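Local coordinates for protein putative TIM-barrel metal-dependent hydrolase (Mycobacterium avium subsp. paratuberculosis S397, PDB 4DZI) that is probably a metal-dependent hydrolase of the amidohydrolase superfamily, with a TIM-barrel fold and a two-metal site, at residues R34-L39 with A47-R52; K43-V48 with P58-D63; T117-P122 with R162-P167; W154-P159 with L185-K190. One frame throughout, in Å; residues are numbered along the deposited sequence.

Contact 1: residues R34-L39 with A47-R52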
loop_
_atom_site.group_PDB
_atom_site.type_symbol
_atom_site.label_atom_id
_atom_site.label_comp_id
_atom_site.label_asym_id
_atom_site.label_seq_id
_atom_site.Cartn_x
_atom_site.Cartn_y
_atom_site.Cartn_z
ATOM N N ARG C 34 -7.901 -32.399 -4.031
ATOM C CA ARG C 34 -7.945 -31.020 -4.475
ATOM C C ARG C 34 -8.039 -29.998 -3.339
ATOM O O ARG C 34 -7.582 -28.856 -3.482
ATOM C CB ARG C 34 -9.045 -30.780 -5.493
ATOM C CG ARG C 34 -8.677 -31.337 -6.866
ATOM C CD ARG C 34 -9.907 -31.497 -7.744
ATOM N NE ARG C 34 -10.448 -30.217 -8.155
ATOM C CZ ARG C 34 -11.449 -30.082 -9.024
ATOM N NH1 ARG C 34 -12.006 -31.157 -9.578
ATOM N NH2 ARG C 34 -11.899 -28.884 -9.340
ATOM N N GLY C 35 -8.661 -30.416 -2.236
ATOM C CA GLY C 35 -8.857 -29.557 -1.062
ATOM C C GLY C 35 -7.723 -29.689 -0.067
ATOM O O GLY C 35 -6.575 -29.894 -0.434
ATOM N N VAL C 36 -8.069 -29.641 1.209
ATOM C CA VAL C 36 -7.139 -29.779 2.277
ATOM C C VAL C 36 -6.906 -31.244 2.656
ATOM O O VAL C 36 -7.874 -32.000 2.839
ATOM C CB VAL C 36 -7.676 -29.053 3.535
ATOM C CG1 VAL C 36 -6.715 -29.249 4.699
ATOM C CG2 VAL C 36 -7.927 -27.584 3.233
ATOM N N GLN C 37 -5.631 -31.630 2.770
ATOM C CA GLN C 37 -5.227 -32.912 3.383
ATOM C C GLN C 37 -4.225 -32.638 4.462
ATOM O O GLN C 37 -3.394 -31.728 4.338
ATOM C CB GLN C 37 -4.507 -33.835 2.395
ATOM C CG GLN C 37 -5.216 -34.151 1.113
ATOM C CD GLN C 37 -4.341 -35.087 0.271
ATOM O OE1 GLN C 37 -4.224 -36.281 0.577
ATOM N NE2 GLN C 37 -3.704 -34.544 -0.753
ATOM N N MET C 38 -4.252 -33.469 5.495
ATOM C CA MET C 38 -3.250 -33.417 6.540
ATOM C C MET C 38 -2.334 -34.628 6.375
ATOM O O MET C 38 -2.766 -35.766 6.521
ATOM C CB MET C 38 -3.962 -33.400 7.904
ATOM C CG MET C 38 -4.797 -32.133 8.094
ATOM S SD MET C 38 -3.790 -30.621 8.134
ATOM C CE MET C 38 -5.063 -29.390 8.448
ATOM N N LEU C 39 -1.083 -34.386 5.998
ATOM C CA LEU C 39 -0.168 -35.499 5.799
ATOM C C LEU C 39 0.935 -35.469 6.852
ATOM O O LEU C 39 1.336 -34.408 7.305
ATOM C CB LEU C 39 0.420 -35.438 4.372
ATOM C CG LEU C 39 -0.585 -35.419 3.220
ATOM C CD1 LEU C 39 0.147 -35.382 1.875
ATOM C CD2 LEU C 39 -1.476 -36.641 3.323
ATOM N N ALA C 47 -0.334 -29.340 6.441
ATOM C CA ALA C 47 -1.545 -29.123 5.652
ATOM C C ALA C 47 -1.117 -29.070 4.193
ATOM O O ALA C 47 -0.275 -28.255 3.818
ATOM C CB ALA C 47 -2.185 -27.786 6.039
ATOM N N VAL C 48 -1.700 -29.941 3.386
ATOM C CA VAL C 48 -1.349 -30.031 1.978
ATOM C C VAL C 48 -2.636 -29.716 1.244
ATOM O O VAL C 48 -3.630 -30.473 1.314
ATOM C CB VAL C 48 -0.793 -31.431 1.644
ATOM C CG1 VAL C 48 -0.467 -31.534 0.154
ATOM C CG2 VAL C 48 0.448 -31.715 2.480
ATOM N N ILE C 49 -2.621 -28.583 0.555
ATOM C CA ILE C 49 -3.834 -27.983 -0.030
ATOM C C ILE C 49 -3.676 -27.919 -1.534
ATOM O O ILE C 49 -2.728 -27.300 -2.031
ATOM C CB ILE C 49 -4.083 -26.571 0.549
ATOM C CG1 ILE C 49 -4.013 -26.630 2.087
ATOM C CG2 ILE C 49 -5.442 -26.038 0.036
ATOM C CD1 ILE C 49 -4.225 -25.284 2.795
ATOM N N GLY C 50 -4.582 -28.591 -2.248
ATOM C CA GLY C 50 -4.440 -28.777 -3.702
ATOM C C GLY C 50 -3.054 -29.321 -4.078
ATOM O O GLY C 50 -2.425 -28.829 -5.019
ATOM N N ASP C 51 -2.577 -30.295 -3.313
ATOM C CA ASP C 51 -1.303 -30.979 -3.577
ATOM C C ASP C 51 -0.067 -30.143 -3.279
ATOM O O ASP C 51 1.040 -30.529 -3.640
ATOM C CB ASP C 51 -1.236 -31.507 -5.024
ATOM C CG ASP C 51 -1.829 -32.905 -5.177
ATOM O OD1 ASP C 51 -2.273 -33.510 -4.174
ATOM O OD2 ASP C 51 -1.824 -33.416 -6.317
ATOM N N ARG C 52 -0.232 -29.025 -2.583
ATOM C CA ARG C 52 0.906 -28.174 -2.241
ATOM C C ARG C 52 0.968 -27.926 -0.747
ATOM O O ARG C 52 -0.013 -27.531 -0.139
ATOM C CB ARG C 52 0.803 -26.857 -3.007
ATOM C CG ARG C 52 1.878 -25.863 -2.661
ATOM C CD ARG C 52 1.650 -24.584 -3.462
ATOM N NE ARG C 52 2.785 -23.667 -3.408
ATOM C CZ ARG C 52 2.738 -22.396 -3.798
ATOM N NH1 ARG C 52 1.607 -21.876 -4.261
ATOM N NH2 ARG C 52 3.821 -21.638 -3.722
HETATM O O HOH W 1 -4.052 -31.698 -1.187
#
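Val-48 O is gripped by two donors. The backbone N of Gln-37 reaches it at 2.7 Å, and a water, 2.8 Å away, probably donates a second bond to Val-48 O. That same water accepts from Gln-37 NE2 at 2.9 Å and from Asp-51 N, so it ties the amide of one strand to the turn of the other. Gln-37 brings its amide there on an extended chain, with CG anti to the carbonyl carbon (chi1 -55°). The other amide atom, OE1, is bonded to Arg-33. Gln-37 and Val-48 form an antiparallel hydrogen-bonded pair. Its return bond, Val-48 N to Gln-37 O, is short at 2.6 Å and almost straight, 172° at the hydrogen. Strands 36-40 and 45-49 are the two arms of a beta hairpin. After Ile-49 a type I' turn, Ile-49 to Arg-52, leads on to strand 52-53, and Gly-50 N donates to Gly-35 O at 3.0 Å. Val-36 with Ile-49 and Met-38 with Ala-47 are the non-hydrogen-bonded pairs. Their side chains share the face that packs on Val-128, Ala-131 and Phe-124. Here Val-36 CG2 lies beside Ile-49 CG1 at 4.2 Å, the two side chains pointing the same way. Met-38 is bent at chi2 (-64°), and this brings SD to 3.7 Å from Ala-47 CA. Leu-39 crosses Val-48 at about a right angle, its CD1 3.7 Å from Val-48 CG2. The guanidinium of Arg-34 makes salt bridges with Asp-135 and Glu-137.

Contact 2: residues K43-V48 with P58-D63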
loop_
_atom_site.group_PDB
_atom_site.type_symbol
_atom_site.label_atom_id
_atom_site.label_comp_id
_atom_site.label_asym_id
_atom_site.label_seq_id
_atom_site.Cartn_x
_atom_site.Cartn_y
_atom_site.Cartn_z
ATOM N N LYS C 43 6.770 -37.204 12.419
ATOM C CA LYS C 43 6.900 -36.307 13.571
ATOM C C LYS C 43 5.910 -35.147 13.499
ATOM O O LYS C 43 5.322 -34.762 14.504
ATOM C CB LYS C 43 8.321 -35.737 13.662
ATOM C CG LYS C 43 9.360 -36.735 14.163
ATOM C CD LYS C 43 9.062 -38.137 13.651
ATOM C CE LYS C 43 10.197 -39.108 13.939
ATOM N NZ LYS C 43 11.362 -38.887 13.040
ATOM N N ARG C 44 5.744 -34.580 12.306
ATOM C CA ARG C 44 4.990 -33.341 12.154
ATOM C C ARG C 44 3.878 -33.589 11.173
ATOM O O ARG C 44 3.998 -34.440 10.285
ATOM C CB ARG C 44 5.871 -32.207 11.625
ATOM C CG ARG C 44 6.835 -31.587 12.621
ATOM C CD ARG C 44 7.634 -30.461 11.972
ATOM N NE ARG C 44 6.823 -29.270 11.720
ATOM C CZ ARG C 44 7.298 -28.134 11.207
ATOM N NH1 ARG C 44 8.582 -28.022 10.871
ATOM N NH2 ARG C 44 6.486 -27.100 11.023
ATOM N N THR C 45 2.780 -32.855 11.351
ATOM C CA THR C 45 1.687 -32.868 10.407
ATOM C C THR C 45 1.718 -31.612 9.548
ATOM O O THR C 45 1.999 -30.503 10.038
ATOM C CB THR C 45 0.343 -32.915 11.152
ATOM O OG1 THR C 45 0.308 -34.094 11.930
ATOM C CG2 THR C 45 -0.830 -32.917 10.196
ATOM N N TRP C 46 1.411 -31.786 8.266
ATOM C CA TRP C 46 1.456 -30.688 7.295
ATOM C C TRP C 46 0.140 -30.573 6.598
ATOM O O TRP C 46 -0.470 -31.589 6.205
ATOM C CB TRP C 46 2.540 -30.934 6.246
ATOM C CG TRP C 46 3.907 -31.100 6.834
ATOM C CD1 TRP C 46 4.507 -32.280 7.270
ATOM C CD2 TRP C 46 4.879 -30.049 7.111
ATOM N NE1 TRP C 46 5.764 -32.034 7.762
ATOM C CE2 TRP C 46 6.046 -30.713 7.697
ATOM C CE3 TRP C 46 4.905 -28.674 6.922
ATOM C CZ2 TRP C 46 7.176 -30.008 8.077
ATOM C CZ3 TRP C 46 6.049 -27.974 7.302
ATOM C CH2 TRP C 46 7.160 -28.626 7.862
ATOM N N ALA C 47 -0.334 -29.340 6.441
ATOM C CA ALA C 47 -1.545 -29.123 5.652
ATOM C C ALA C 47 -1.117 -29.070 4.193
ATOM O O ALA C 47 -0.275 -28.255 3.818
ATOM C CB ALA C 47 -2.185 -27.786 6.039
ATOM N N VAL C 48 -1.700 -29.941 3.386
ATOM C CA VAL C 48 -1.349 -30.031 1.978
ATOM C C VAL C 48 -2.636 -29.716 1.244
ATOM O O VAL C 48 -3.630 -30.473 1.314
ATOM C CB VAL C 48 -0.793 -31.431 1.644
ATOM C CG1 VAL C 48 -0.467 -31.534 0.154
ATOM C CG2 VAL C 48 0.448 -31.715 2.480
ATOM N N PRO C 58 1.960 -22.546 11.189
ATOM C CA PRO C 58 3.182 -23.339 11.429
ATOM C C PRO C 58 2.940 -24.750 11.972
ATOM O O PRO C 58 3.722 -25.658 11.677
ATOM C CB PRO C 58 3.968 -22.489 12.441
ATOM C CG PRO C 58 3.481 -21.094 12.223
ATOM C CD PRO C 58 2.025 -21.226 11.842
ATOM N N ASN C 59 1.875 -24.947 12.756
ATOM C CA ASN C 59 1.523 -26.290 13.231
ATOM C C ASN C 59 0.026 -26.495 13.239
ATOM O O ASN C 59 -0.648 -26.004 14.137
ATOM C CB ASN C 59 2.093 -26.531 14.643
ATOM C CG ASN C 59 1.716 -27.871 15.196
ATOM O OD1 ASN C 59 1.246 -28.732 14.477
ATOM N ND2 ASN C 59 1.943 -28.057 16.490
ATOM N N PRO C 60 -0.517 -27.221 12.238
ATOM C CA PRO C 60 -1.973 -27.355 12.132
ATOM C C PRO C 60 -2.582 -28.194 13.236
ATOM O O PRO C 60 -3.820 -28.201 13.382
ATOM C CB PRO C 60 -2.175 -27.997 10.764
ATOM C CG PRO C 60 -0.888 -28.727 10.518
ATOM C CD PRO C 60 0.182 -27.864 11.104
ATOM N N THR C 61 -1.764 -28.904 14.028
ATOM C CA THR C 61 -2.377 -29.621 15.184
ATOM C C THR C 61 -2.639 -28.659 16.347
ATOM O O THR C 61 -3.311 -29.030 17.303
ATOM C CB THR C 61 -1.515 -30.769 15.762
ATOM O OG1 THR C 61 -0.431 -30.213 16.504
ATOM C CG2 THR C 61 -0.987 -31.707 14.652
ATOM N N PHE C 62 -2.033 -27.470 16.304
ATOM C CA PHE C 62 -2.229 -26.477 17.366
ATOM C C PHE C 62 -1.822 -27.000 18.738
ATOM O O PHE C 62 -2.339 -26.557 19.754
ATOM C CB PHE C 62 -3.681 -25.953 17.389
ATOM C CG PHE C 62 -4.025 -25.104 16.174
ATOM C CD1 PHE C 62 -3.398 -23.847 16.004
ATOM C CD2 PHE C 62 -4.984 -25.536 15.254
ATOM C CE1 PHE C 62 -3.692 -23.068 14.886
ATOM C CE2 PHE C 62 -5.292 -24.738 14.143
ATOM C CZ PHE C 62 -4.642 -23.503 13.975
ATOM N N ASP C 63 -0.835 -27.890 18.769
ATOM C CA ASP C 63 -0.326 -28.398 20.044
ATOM C C ASP C 63 1.173 -28.602 19.935
ATOM O O ASP C 63 1.635 -29.319 19.022
ATOM C CB ASP C 63 -1.046 -29.706 20.317
ATOM C CG ASP C 63 -0.829 -30.203 21.736
ATOM O OD1 ASP C 63 -0.323 -29.447 22.583
ATOM O OD2 ASP C 63 -1.203 -31.348 21.989
HETATM O O HOH W 2 2.616 -30.986 13.555
HETATM O O HOH W 3 3.871 -28.377 10.206
#
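The guanidinium of Arg-44 has Pro-58 O at its edge and the indole of Trp-46 over one face. Trp-46 CH2 stands 3.3 Å above the guanidinium plane, over its centre. At the edge, NH2 donates to Pro-58 O at 3.2 Å. The acceptor is only 9° out of the guanidinium plane, and the donor lies in the carbonyl plane. The bond is bent at the hydrogen, 136°. Arg-44 reaches across because its chain bends at chi3 (72°). A water sits over a face of the Trp-46 ring, toward the rim. It lies within bonding distance of Thr-45 O and Pro-58 O and probably bridges the two backbones beside the arginine. The indole NE1 is held by Asp-41. A second water accepts from Thr-45 N at 2.9 Å and donates to Asn-59 OD1. Between these polar links the Pro-60 ring lies against the strand backbone, with CD 3.4 Å from Thr-45 O. Thr-61 turns its methyl to Thr-45, CG2 being 3.8 Å from Thr-45 OG1. Met-38 of the neighbouring strand also touches Pro-60. Within 58-63, Asn-59 OD1 accepts from Thr-61 N at 3.0 Å. This donor stands above the carbonyl plane of the side-chain amide. Further on, Thr-61 OG1 accepts from Asp-63 N. The loop thus packs against strand 45-49 of the hairpin, and the side chain of Pro-58 is about 12 Å from a cadmium ion. The loop is built from an Asx turn at Asn-59 and an ST turn at Thr-61, overlapping a type I beta turn from Asn-59 to Phe-62.

Contact 3: residues T117-P122 with R162-P167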
loop_
_atom_site.group_PDB
_atom_site.type_symbol
_atom_site.label_atom_id
_atom_site.label_comp_id
_atom_site.label_asym_id
_atom_site.label_seq_id
_atom_site.Cartn_x
_atom_site.Cartn_y
_atom_site.Cartn_z
ATOM N N THR C 117 -21.534 -12.284 24.571
ATOM C CA THR C 117 -21.527 -12.895 23.237
ATOM C C THR C 117 -20.148 -12.675 22.629
ATOM O O THR C 117 -19.615 -11.595 22.751
ATOM C CB THR C 117 -22.607 -12.276 22.309
ATOM O OG1 THR C 117 -23.915 -12.476 22.893
ATOM C CG2 THR C 117 -22.623 -12.915 20.912
ATOM N N ALA C 118 -19.592 -13.720 22.034
ATOM C CA ALA C 118 -18.306 -13.626 21.344
ATOM C C ALA C 118 -18.550 -13.937 19.881
ATOM O O ALA C 118 -19.295 -14.887 19.581
ATOM C CB ALA C 118 -17.354 -14.660 21.925
ATOM N N PHE C 119 -17.885 -13.204 18.969
ATOM C CA PHE C 119 -17.865 -13.600 17.542
ATOM C C PHE C 119 -16.730 -14.614 17.445
ATOM O O PHE C 119 -15.622 -14.318 17.851
ATOM C CB PHE C 119 -17.570 -12.411 16.628
ATOM C CG PHE C 119 -18.650 -11.352 16.595
ATOM C CD1 PHE C 119 -19.711 -11.337 17.497
ATOM C CD2 PHE C 119 -18.561 -10.335 15.655
ATOM C CE1 PHE C 119 -20.678 -10.327 17.427
ATOM C CE2 PHE C 119 -19.509 -9.335 15.580
ATOM C CZ PHE C 119 -20.580 -9.336 16.463
ATOM N N MET C 120 -17.016 -15.815 16.954
ATOM C CA MET C 120 -16.019 -16.901 16.945
ATOM C C MET C 120 -15.551 -17.089 15.505
ATOM O O MET C 120 -16.358 -17.379 14.603
ATOM C CB MET C 120 -16.610 -18.212 17.493
ATOM C CG MET C 120 -16.747 -18.221 19.017
ATOM S SD MET C 120 -15.167 -18.187 19.925
ATOM C CE MET C 120 -14.490 -19.733 19.368
ATOM N N LEU C 121 -14.251 -16.876 15.288
ATOM C CA LEU C 121 -13.706 -16.685 13.953
ATOM C C LEU C 121 -12.582 -17.697 13.748
ATOM O O LEU C 121 -11.975 -18.134 14.709
ATOM C CB LEU C 121 -13.145 -15.243 13.823
ATOM C CG LEU C 121 -14.138 -14.171 14.284
ATOM C CD1 LEU C 121 -13.526 -12.792 14.164
ATOM C CD2 LEU C 121 -15.404 -14.198 13.439
ATOM N N PRO C 122 -12.295 -18.057 12.486
ATOM C CA PRO C 122 -11.347 -19.112 12.205
ATOM C C PRO C 122 -9.903 -18.697 12.451
ATOM O O PRO C 122 -9.574 -17.498 12.535
ATOM C CB PRO C 122 -11.523 -19.383 10.687
ATOM C CG PRO C 122 -12.709 -18.594 10.253
ATOM C CD PRO C 122 -12.787 -17.442 11.247
ATOM N N ARG C 162 -24.839 -17.102 22.887
ATOM C CA ARG C 162 -23.549 -16.773 23.486
ATOM C C ARG C 162 -22.475 -16.677 22.391
ATOM O O ARG C 162 -21.483 -15.973 22.560
ATOM C CB ARG C 162 -23.107 -17.881 24.443
ATOM C CG ARG C 162 -23.991 -18.112 25.679
ATOM C CD ARG C 162 -24.189 -16.834 26.502
ATOM N NE ARG C 162 -22.957 -16.266 27.068
ATOM C CZ ARG C 162 -22.321 -16.730 28.141
ATOM N NH1 ARG C 162 -22.779 -17.810 28.780
ATOM N NH2 ARG C 162 -21.211 -16.152 28.581
ATOM N N ILE C 163 -22.678 -17.384 21.284
ATOM C CA ILE C 163 -21.608 -17.454 20.271
ATOM C C ILE C 163 -22.142 -17.190 18.887
ATOM O O ILE C 163 -23.091 -17.825 18.432
ATOM C CB ILE C 163 -20.879 -18.810 20.356
ATOM C CG1 ILE C 163 -20.011 -18.822 21.616
ATOM C CG2 ILE C 163 -20.116 -19.102 19.064
ATOM C CD1 ILE C 163 -19.286 -20.121 21.886
ATOM N N ILE C 164 -21.558 -16.197 18.214
ATOM C CA ILE C 164 -21.883 -15.978 16.810
ATOM C C ILE C 164 -20.716 -16.553 16.015
ATOM O O ILE C 164 -19.664 -15.921 15.962
ATOM C CB ILE C 164 -22.014 -14.461 16.526
ATOM C CG1 ILE C 164 -23.166 -13.866 17.345
ATOM C CG2 ILE C 164 -22.193 -14.205 15.034
ATOM C CD1 ILE C 164 -24.470 -14.567 17.090
ATOM N N ALA C 165 -20.857 -17.766 15.479
ATOM C CA ALA C 165 -19.758 -18.357 14.699
ATOM C C ALA C 165 -19.981 -18.011 13.252
ATOM O O ALA C 165 -20.953 -18.436 12.658
ATOM C CB ALA C 165 -19.697 -19.883 14.905
ATOM N N ALA C 166 -19.052 -17.251 12.675
ATOM C CA ALA C 166 -19.230 -16.733 11.342
ATOM C C ALA C 166 -18.722 -17.693 10.268
ATOM O O ALA C 166 -17.518 -17.989 10.200
ATOM C CB ALA C 166 -18.487 -15.391 11.243
ATOM N N PRO C 167 -19.625 -18.186 9.399
ATOM C CA PRO C 167 -19.180 -19.074 8.328
ATOM C C PRO C 167 -18.454 -18.238 7.257
ATOM O O PRO C 167 -18.562 -17.002 7.254
ATOM C CB PRO C 167 -20.487 -19.629 7.736
ATOM C CG PRO C 167 -21.500 -18.565 8.053
ATOM C CD PRO C 167 -21.091 -17.959 9.384
HETATM O O HOH W 4 -15.915 -18.718 12.282
#
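Strands 117-121 and 163-165 run parallel, their axes 4.6 Å apart at closest approach and 22° from each other. Ala-118 pairs with Ile-163, Phe-119 with Ile-164 and Met-120 with Ala-165. The bonds alternate between the strands. Ala-118 N donates to Arg-162 O, and Ile-164 N donates to Ala-118 O at 3.0 Å. Met-120 N then donates to Ile-164 O at 2.8 Å, its N standing above the carbonyl plane. The last bond, Ala-166 N to Met-120 O at 3.3 Å, is weak. There the strands part, and a water donates to both Met-120 O and Ala-166 O. These are neighbouring strands of the TIM barrel, joined through helix 136-153 in a beta-alpha-beta crossover. Strand 9-15 borders 115-121 on its other edge and carries the metal ligands Asp-13 and His-15. The side chain of Leu-121 is about 5 Å from a cadmium ion, and its CD2 touches Ala-166 CB. Phe-119 and Ile-164 lie side by side, pointing the same way, with Phe-119 CD1 4.0 Å from Ile-164 CB. Thr-117 CG2 meets Ile-164 CG1 at 3.7 Å; the threonine turns this methyl anti to its own N, while OG1 bonds to His-161 O. On the face of Ala-118 and Met-120, Met-120 CG presses on Ile-163 CG2 at 3.5 Å, a tight carbon contact. Met-120 then bends at chi2 (-66°) and chi3, and its sulfur and methyl turn off from strand 163-165. Helix 103-113 packs on part of this face through Arg-106 and Ile-107, while Ala-165 meets Leu-150 of helix 136-153.

Contact 4: residues W154-P159 with L185-K190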
loop_
_atom_site.group_PDB
_atom_site.type_symbol
_atom_site.label_atom_id
_atom_site.label_comp_id
_atom_site.label_asym_id
_atom_site.label_seq_id
_atom_site.Cartn_x
_atom_site.Cartn_y
_atom_site.Cartn_z
ATOM N N TRP C 154 -19.467 -25.547 16.685
ATOM C CA TRP C 154 -19.667 -24.228 17.302
ATOM C C TRP C 154 -21.089 -23.723 17.174
ATOM O O TRP C 154 -21.634 -23.215 18.167
ATOM C CB TRP C 154 -18.641 -23.198 16.759
ATOM C CG TRP C 154 -17.263 -23.525 17.291
ATOM C CD1 TRP C 154 -16.237 -24.208 16.633
ATOM C CD2 TRP C 154 -16.748 -23.254 18.630
ATOM N NE1 TRP C 154 -15.161 -24.374 17.470
ATOM C CE2 TRP C 154 -15.402 -23.815 18.675
ATOM C CE3 TRP C 154 -17.263 -22.622 19.788
ATOM C CZ2 TRP C 154 -14.624 -23.742 19.813
ATOM C CZ3 TRP C 154 -16.465 -22.541 20.912
ATOM C CH2 TRP C 154 -15.178 -23.100 20.943
ATOM N N GLY C 155 -21.697 -23.897 16.009
ATOM C CA GLY C 155 -23.046 -23.419 15.738
ATOM C C GLY C 155 -23.016 -21.954 15.316
ATOM O O GLY C 155 -22.461 -21.118 16.035
ATOM N N PHE C 156 -23.590 -21.672 14.157
ATOM C CA PHE C 156 -23.628 -20.295 13.694
ATOM C C PHE C 156 -24.261 -19.365 14.741
ATOM O O PHE C 156 -23.758 -18.248 14.999
ATOM C CB PHE C 156 -24.344 -20.160 12.353
ATOM C CG PHE C 156 -23.784 -21.017 11.252
ATOM C CD1 PHE C 156 -22.443 -21.373 11.223
ATOM C CD2 PHE C 156 -24.607 -21.423 10.205
ATOM C CE1 PHE C 156 -21.940 -22.144 10.175
ATOM C CE2 PHE C 156 -24.105 -22.190 9.148
ATOM C CZ PHE C 156 -22.772 -22.559 9.138
ATOM N N ASP C 157 -25.367 -19.810 15.372
ATOM C CA ASP C 157 -25.929 -19.039 16.475
ATOM C C ASP C 157 -26.963 -19.862 17.254
ATOM O O ASP C 157 -28.176 -19.789 16.998
ATOM C CB ASP C 157 -26.524 -17.711 15.979
ATOM C CG ASP C 157 -27.198 -16.911 17.099
ATOM O OD1 ASP C 157 -26.792 -17.018 18.294
ATOM O OD2 ASP C 157 -28.152 -16.173 16.765
ATOM N N ARG C 158 -26.455 -20.665 18.183
ATOM C CA ARG C 158 -27.310 -21.564 18.977
ATOM C C ARG C 158 -28.229 -20.744 19.874
ATOM O O ARG C 158 -27.953 -19.618 20.203
ATOM C CB ARG C 158 -26.437 -22.474 19.829
ATOM C CG ARG C 158 -25.479 -23.348 19.036
ATOM C CD ARG C 158 -26.064 -24.691 18.638
ATOM N NE ARG C 158 -25.117 -25.445 17.794
ATOM C CZ ARG C 158 -24.109 -26.178 18.240
ATOM N NH1 ARG C 158 -23.860 -26.281 19.539
ATOM N NH2 ARG C 158 -23.318 -26.803 17.375
ATOM N N PRO C 159 -29.348 -21.332 20.308
ATOM C CA PRO C 159 -30.347 -20.551 21.042
ATOM C C PRO C 159 -29.873 -19.788 22.289
ATOM O O PRO C 159 -30.522 -18.807 22.654
ATOM C CB PRO C 159 -31.388 -21.611 21.421
ATOM C CG PRO C 159 -31.296 -22.602 20.301
ATOM C CD PRO C 159 -29.818 -22.680 19.969
ATOM N N LEU C 185 -27.613 -18.618 6.007
ATOM C CA LEU C 185 -28.730 -17.808 6.502
ATOM C C LEU C 185 -29.849 -18.710 7.012
ATOM O O LEU C 185 -30.426 -18.463 8.076
ATOM C CB LEU C 185 -29.245 -16.884 5.402
ATOM C CG LEU C 185 -28.359 -15.702 5.019
ATOM C CD1 LEU C 185 -29.024 -14.872 3.934
ATOM C CD2 LEU C 185 -28.097 -14.833 6.241
ATOM N N ALA C 186 -30.170 -19.760 6.263
ATOM C CA ALA C 186 -31.195 -20.692 6.756
ATOM C C ALA C 186 -30.779 -21.385 8.063
ATOM O O ALA C 186 -31.631 -21.720 8.886
ATOM C CB ALA C 186 -31.576 -21.702 5.691
ATOM N N ARG C 187 -29.476 -21.598 8.279
ATOM C CA ARG C 187 -29.014 -22.160 9.540
ATOM C C ARG C 187 -28.812 -21.096 10.638
ATOM O O ARG C 187 -28.286 -21.385 11.704
ATOM C CB ARG C 187 -27.719 -22.958 9.337
ATOM C CG ARG C 187 -27.867 -24.266 8.566
ATOM C CD ARG C 187 -27.853 -25.466 9.516
ATOM N NE ARG C 187 -27.825 -26.755 8.807
ATOM C CZ ARG C 187 -26.780 -27.591 8.721
ATOM N NH1 ARG C 187 -26.911 -28.730 8.044
ATOM N NH2 ARG C 187 -25.607 -27.323 9.298
ATOM N N GLY C 188 -29.233 -19.873 10.382
ATOM C CA GLY C 188 -29.226 -18.859 11.417
ATOM C C GLY C 188 -27.974 -18.010 11.540
ATOM O O GLY C 188 -27.834 -17.282 12.493
ATOM N N ALA C 189 -27.069 -18.043 10.554
ATOM C CA ALA C 189 -25.881 -17.175 10.645
ATOM C C ALA C 189 -26.267 -15.705 10.794
ATOM O O ALA C 189 -27.183 -15.231 10.119
ATOM C CB ALA C 189 -24.999 -17.368 9.412
ATOM N N LYS C 190 -25.521 -14.993 11.628
ATOM C CA LYS C 190 -25.775 -13.589 11.920
ATOM C C LYS C 190 -24.634 -12.691 11.406
ATOM O O LYS C 190 -24.728 -11.450 11.464
ATOM C CB LYS C 190 -25.959 -13.372 13.431
ATOM C CG LYS C 190 -27.096 -14.186 14.042
ATOM C CD LYS C 190 -28.416 -13.887 13.380
ATOM C CE LYS C 190 -29.581 -14.434 14.232
ATOM N NZ LYS C 190 -29.527 -15.918 14.364
HETATM O O HOH W 5 -23.365 -16.652 12.725
#
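The charged link joins Asp-157 and Lys-190. Lys-190 NZ makes a salt bridge to Asp-157 OD2 at 2.8 Å, and OD2 accepts through its anti lone pair. Lys-190 bends at chi2 (-58°) and chi4 (-63°), which curls its chain back. NZ can therefore also donate to Gly-188 O at 2.9 Å. The other carboxylate oxygen, OD1, accepts from His-161, so both oxygens of Asp-157 are engaged. A water supplies the second polar link: it donates to Phe-156 O and accepts from Lys-190 N at 2.9 Å. The apolar part centres on Phe-156. Its CB lies 3.8 Å from Ala-189 CA and 4.1 Å from Ala-189 CB. Further out, ring atom CD2 meets Arg-187 CB at 3.6 Å. The guanidinium of Arg-187 makes a salt bridge with Asp-151. Val-184 and Pro-167 also pack on Phe-156. The contact joins the loop after helix 136-153 to the end of helix 174-186. That helix closes with a Schellman motif: Gly-188, with positive phi, is C-prime, Ala-189 N bonds to Val-184 O, and Gly-188 N bonds to Leu-185 O.

Contacts 1 and 2 come first along the chain and share strand 45-49, including Ala-47 and Val-48. Their centres are about 12 Å apart, and Leu-39 O probably accepts a hydrogen bond from Trp-46 N. They cover the hairpin of the small antiparallel sheet and the loop packed on it. Contact 3 is between barrel strands; contact 4 lies outside them, between a loop and the end of helix 174-186. Their segments alternate along the chain and their centres are about 9 Å apart. Ala-165 N probably bonds to Phe-156 O, joining the barrel strand to the loop before it. The two pairs do not touch: contacts 2 and 3 have nearest atoms about 7 Å apart. Contact 3 lies beside the two-cadmium site.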